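Local coordinates for protein Pcdhgb2 (Mus musculus, PDB 5SZR) that probably mediates calcium-dependent cell adhesion in the brain, the chain here being its extracellular cadherin domains 3 to 6, at residues 342-354 with 386-399. Numbering follows the deposited sequence.
Sequences PRAAEPGYLVTKV and TGEVRTARALGDRD
Arg-390 NH1 meets Gly-348 O at 2.7 Å in the plane of that carbonyl, though the N-H...O angle of 132° is well short of straight. Leu-350 CD1 lies over one face of the guanidinium, offset toward its rim, and also meets Glu-388 CB at 3.8 Å. An arginine suits the place because its chain, with CG anti to the carbonyl carbon (chi1 -64°) and extended to NE, carries the guanidinium past Gly-348 O to both that oxygen and Glu-388. Gly-348 takes the third position of the type II turn 346-349, where a positive phi of 100° suits glycine, and donates its N-H to Thr-391 O. On the inward face, Thr-352 CG2 lies beside Val-389 CB at 4.1 Å, two beta-branched residues well suited to an extended strand. Val-351 and Thr-352 both face Val-389 in a classic beta bulge, where Val-389 O takes a 2.7 Å bond from Val-351 N and a weak one from Thr-352 N. Strands 350-353 and 388-391 are antiparallel neighbours inside one sheet of the last cadherin domain of this chain, a beta sandwich whose other sheet supplies Leu-423 and Leu-425 against Val-389 and Val-351. Farther along, Leu-395 CD2 sits 3.7 Å above the centre of the Arg-343 guanidinium, both side chains also touching Phe-427. In the second shell, Glu-388 OE1 receives Arg-390 NE and NH2, each at 3.0 Å, holding the guanidinium side-on. An alanine at Arg-390 removes the guanidinium, which is likely to leave Gly-348 O without this bond and Glu-388 without its salt-bridge partner, freer to turn.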
# COMPACT_ATOMS: atom_id res chain seq x y z
N PRO A 342 -4.46 82.27 -20.26
CA PRO A 342 -5.07 83.59 -20.08
C PRO A 342 -5.24 83.92 -18.61
O PRO A 342 -5.53 83.05 -17.78
CB PRO A 342 -6.43 83.45 -20.78
CG PRO A 342 -6.76 81.97 -20.62
CD PRO A 342 -5.44 81.25 -20.69
N ARG A 343 -5.05 85.20 -18.28
CA ARG A 343 -5.14 85.62 -16.88
C ARG A 343 -6.58 85.60 -16.39
O ARG A 343 -6.82 85.33 -15.20
CB ARG A 343 -4.53 87.01 -16.70
CG ARG A 343 -3.01 87.02 -16.75
CD ARG A 343 -2.45 88.40 -16.45
NE ARG A 343 -1.29 88.32 -15.56
CZ ARG A 343 -1.34 88.56 -14.25
NH1 ARG A 343 -2.49 88.90 -13.68
NH2 ARG A 343 -0.24 88.46 -13.52
N ALA A 344 -7.53 85.87 -17.26
CA ALA A 344 -8.95 85.81 -16.91
C ALA A 344 -9.48 84.38 -16.80
O ALA A 344 -10.72 84.22 -16.79
CB ALA A 344 -9.77 86.59 -17.94
N ALA A 345 -8.63 83.35 -16.72
CA ALA A 345 -9.12 81.98 -16.64
C ALA A 345 -9.90 81.76 -15.35
O ALA A 345 -9.45 82.13 -14.26
CB ALA A 345 -7.94 81.00 -16.71
N GLU A 346 -11.08 81.16 -15.48
CA GLU A 346 -11.89 80.79 -14.34
C GLU A 346 -11.35 79.50 -13.72
O GLU A 346 -10.75 78.67 -14.42
CB GLU A 346 -13.34 80.59 -14.76
CG GLU A 346 -13.90 81.71 -15.62
CD GLU A 346 -14.12 82.99 -14.85
OE1 GLU A 346 -14.37 82.92 -13.63
OE2 GLU A 346 -14.04 84.08 -15.47
N PRO A 347 -11.53 79.31 -12.41
CA PRO A 347 -11.06 78.08 -11.77
C PRO A 347 -11.59 76.85 -12.49
O PRO A 347 -12.75 76.79 -12.90
CB PRO A 347 -11.62 78.19 -10.35
CG PRO A 347 -11.74 79.66 -10.11
CD PRO A 347 -12.13 80.25 -11.44
N GLY A 348 -10.71 75.86 -12.66
CA GLY A 348 -11.02 74.67 -13.42
C GLY A 348 -10.47 74.68 -14.83
O GLY A 348 -10.53 73.64 -15.50
N TYR A 349 -9.96 75.82 -15.29
CA TYR A 349 -9.33 75.91 -16.61
C TYR A 349 -8.24 74.85 -16.75
O TYR A 349 -7.32 74.79 -15.93
CB TYR A 349 -8.75 77.31 -16.81
CG TYR A 349 -8.08 77.52 -18.16
CD1 TYR A 349 -8.78 78.11 -19.21
CD2 TYR A 349 -6.77 77.14 -18.38
CE1 TYR A 349 -8.18 78.30 -20.44
CE2 TYR A 349 -6.16 77.32 -19.60
CZ TYR A 349 -6.87 77.90 -20.63
OH TYR A 349 -6.27 78.09 -21.85
N LEU A 350 -8.35 74.03 -17.79
CA LEU A 350 -7.40 72.94 -18.01
C LEU A 350 -6.16 73.48 -18.71
O LEU A 350 -6.18 73.77 -19.91
CB LEU A 350 -8.05 71.83 -18.83
CG LEU A 350 -7.11 70.66 -19.17
CD1 LEU A 350 -6.75 69.89 -17.91
CD2 LEU A 350 -7.73 69.75 -20.22
N VAL A 351 -5.06 73.61 -17.96
CA VAL A 351 -3.81 74.09 -18.55
C VAL A 351 -3.21 73.01 -19.44
O VAL A 351 -2.88 73.26 -20.61
CB VAL A 351 -2.83 74.51 -17.45
CG1 VAL A 351 -1.51 74.96 -18.06
CG2 VAL A 351 -3.43 75.61 -16.60
N THR A 352 -3.05 71.81 -18.91
CA THR A 352 -2.58 70.67 -19.68
C THR A 352 -2.90 69.41 -18.88
O THR A 352 -3.41 69.47 -17.76
CB THR A 352 -1.09 70.77 -20.00
OG1 THR A 352 -0.70 69.69 -20.85
CG2 THR A 352 -0.26 70.72 -18.72
N LYS A 353 -2.58 68.27 -19.47
CA LYS A 353 -2.88 66.98 -18.87
C LYS A 353 -1.67 66.08 -19.06
O LYS A 353 -1.29 65.78 -20.20
CB LYS A 353 -4.13 66.36 -19.50
CG LYS A 353 -4.50 64.99 -18.98
CD LYS A 353 -5.81 64.56 -19.61
CE LYS A 353 -6.14 63.12 -19.31
NZ LYS A 353 -7.44 62.76 -19.94
N VAL A 354 -1.05 65.66 -17.96
CA VAL A 354 0.01 64.67 -18.04
C VAL A 354 -0.61 63.33 -18.43
O VAL A 354 -1.59 62.89 -17.83
CB VAL A 354 0.77 64.57 -16.71
CG1 VAL A 354 2.00 63.70 -16.86
CG2 VAL A 354 1.15 65.96 -16.22
N THR A 386 -6.04 61.67 -12.56
CA THR A 386 -6.21 62.11 -13.94
C THR A 386 -4.97 62.77 -14.52
O THR A 386 -4.77 62.72 -15.74
CB THR A 386 -7.39 63.08 -14.03
OG1 THR A 386 -7.10 64.27 -13.28
CG2 THR A 386 -8.65 62.44 -13.46
N GLY A 387 -4.11 63.35 -13.70
CA GLY A 387 -2.99 64.09 -14.25
C GLY A 387 -3.40 65.36 -14.97
O GLY A 387 -2.63 65.88 -15.78
N GLU A 388 -4.61 65.85 -14.71
CA GLU A 388 -5.07 67.11 -15.28
C GLU A 388 -4.55 68.27 -14.44
O GLU A 388 -4.69 68.27 -13.21
CB GLU A 388 -6.60 67.14 -15.33
CG GLU A 388 -7.21 66.02 -16.15
CD GLU A 388 -8.72 65.93 -15.99
OE1 GLU A 388 -9.26 66.62 -15.10
OE2 GLU A 388 -9.36 65.17 -16.75
N VAL A 389 -3.92 69.23 -15.11
CA VAL A 389 -3.38 70.42 -14.46
C VAL A 389 -4.39 71.54 -14.68
O VAL A 389 -4.56 72.02 -15.81
CB VAL A 389 -2.00 70.79 -15.02
CG1 VAL A 389 -1.52 72.11 -14.43
CG2 VAL A 389 -1.01 69.67 -14.77
N ARG A 390 -5.05 71.97 -13.61
CA ARG A 390 -6.07 73.00 -13.69
C ARG A 390 -5.71 74.17 -12.77
O ARG A 390 -4.96 74.02 -11.80
CB ARG A 390 -7.45 72.45 -13.31
CG ARG A 390 -7.95 71.39 -14.28
CD ARG A 390 -9.18 70.64 -13.79
NE ARG A 390 -9.59 69.62 -14.75
CZ ARG A 390 -10.48 69.81 -15.72
NH1 ARG A 390 -11.08 70.98 -15.85
NH2 ARG A 390 -10.77 68.82 -16.55
N THR A 391 -6.23 75.34 -13.11
CA THR A 391 -6.19 76.45 -12.16
C THR A 391 -7.17 76.16 -11.03
O THR A 391 -8.27 75.65 -11.25
CB THR A 391 -6.55 77.78 -12.83
OG1 THR A 391 -7.90 77.73 -13.30
CG2 THR A 391 -5.62 78.06 -14.01
N ALA A 392 -6.76 76.47 -9.80
CA ALA A 392 -7.59 76.22 -8.64
C ALA A 392 -8.21 77.48 -8.06
O ALA A 392 -9.15 77.38 -7.26
CB ALA A 392 -6.79 75.51 -7.54
N ARG A 393 -7.72 78.66 -8.44
CA ARG A 393 -8.26 79.91 -7.94
C ARG A 393 -8.05 80.99 -8.99
O ARG A 393 -7.18 80.87 -9.86
CB ARG A 393 -7.59 80.32 -6.61
CG ARG A 393 -6.15 80.77 -6.76
CD ARG A 393 -5.64 81.43 -5.49
NE ARG A 393 -4.43 82.22 -5.74
CZ ARG A 393 -3.19 81.79 -5.50
NH1 ARG A 393 -2.16 82.58 -5.75
NH2 ARG A 393 -2.99 80.57 -5.02
N ALA A 394 -8.86 82.04 -8.91
CA ALA A 394 -8.68 83.16 -9.82
C ALA A 394 -7.30 83.77 -9.62
O ALA A 394 -6.83 83.92 -8.49
CB ALA A 394 -9.77 84.22 -9.59
N LEU A 395 -6.65 84.10 -10.73
CA LEU A 395 -5.31 84.66 -10.66
C LEU A 395 -5.34 86.02 -9.96
O LEU A 395 -6.17 86.88 -10.28
CB LEU A 395 -4.72 84.79 -12.06
CG LEU A 395 -3.22 85.03 -12.12
CD1 LEU A 395 -2.48 83.92 -11.40
CD2 LEU A 395 -2.77 85.12 -13.57
N GLY A 396 -4.44 86.21 -8.99
CA GLY A 396 -4.38 87.45 -8.25
C GLY A 396 -3.40 88.45 -8.84
O GLY A 396 -2.56 88.12 -9.67
N ASP A 397 -3.53 89.70 -8.38
CA ASP A 397 -2.67 90.76 -8.90
C ASP A 397 -1.22 90.59 -8.47
O ASP A 397 -0.31 91.04 -9.18
CB ASP A 397 -3.20 92.13 -8.46
CG ASP A 397 -4.05 92.80 -9.52
OD1 ASP A 397 -5.06 93.44 -9.16
OD2 ASP A 397 -3.71 92.69 -10.72
N ARG A 398 -0.98 89.94 -7.33
CA ARG A 398 0.36 89.74 -6.82
C ARG A 398 0.95 88.39 -7.20
O ARG A 398 1.96 87.98 -6.63
CB ARG A 398 0.38 89.90 -5.29
CG ARG A 398 0.05 91.30 -4.81
CD ARG A 398 0.12 91.39 -3.29
N ASP A 399 0.33 87.68 -8.15
CA ASP A 399 0.83 86.38 -8.58
C ASP A 399 1.75 86.55 -9.78
O ASP A 399 1.43 87.30 -10.72
CB ASP A 399 -0.34 85.45 -8.94
CG ASP A 399 -1.17 85.08 -7.72
OD1 ASP A 399 -0.63 85.07 -6.60
OD2 ASP A 399 -2.38 84.79 -7.90
O HOH W 1 -3.22 60.79 -17.77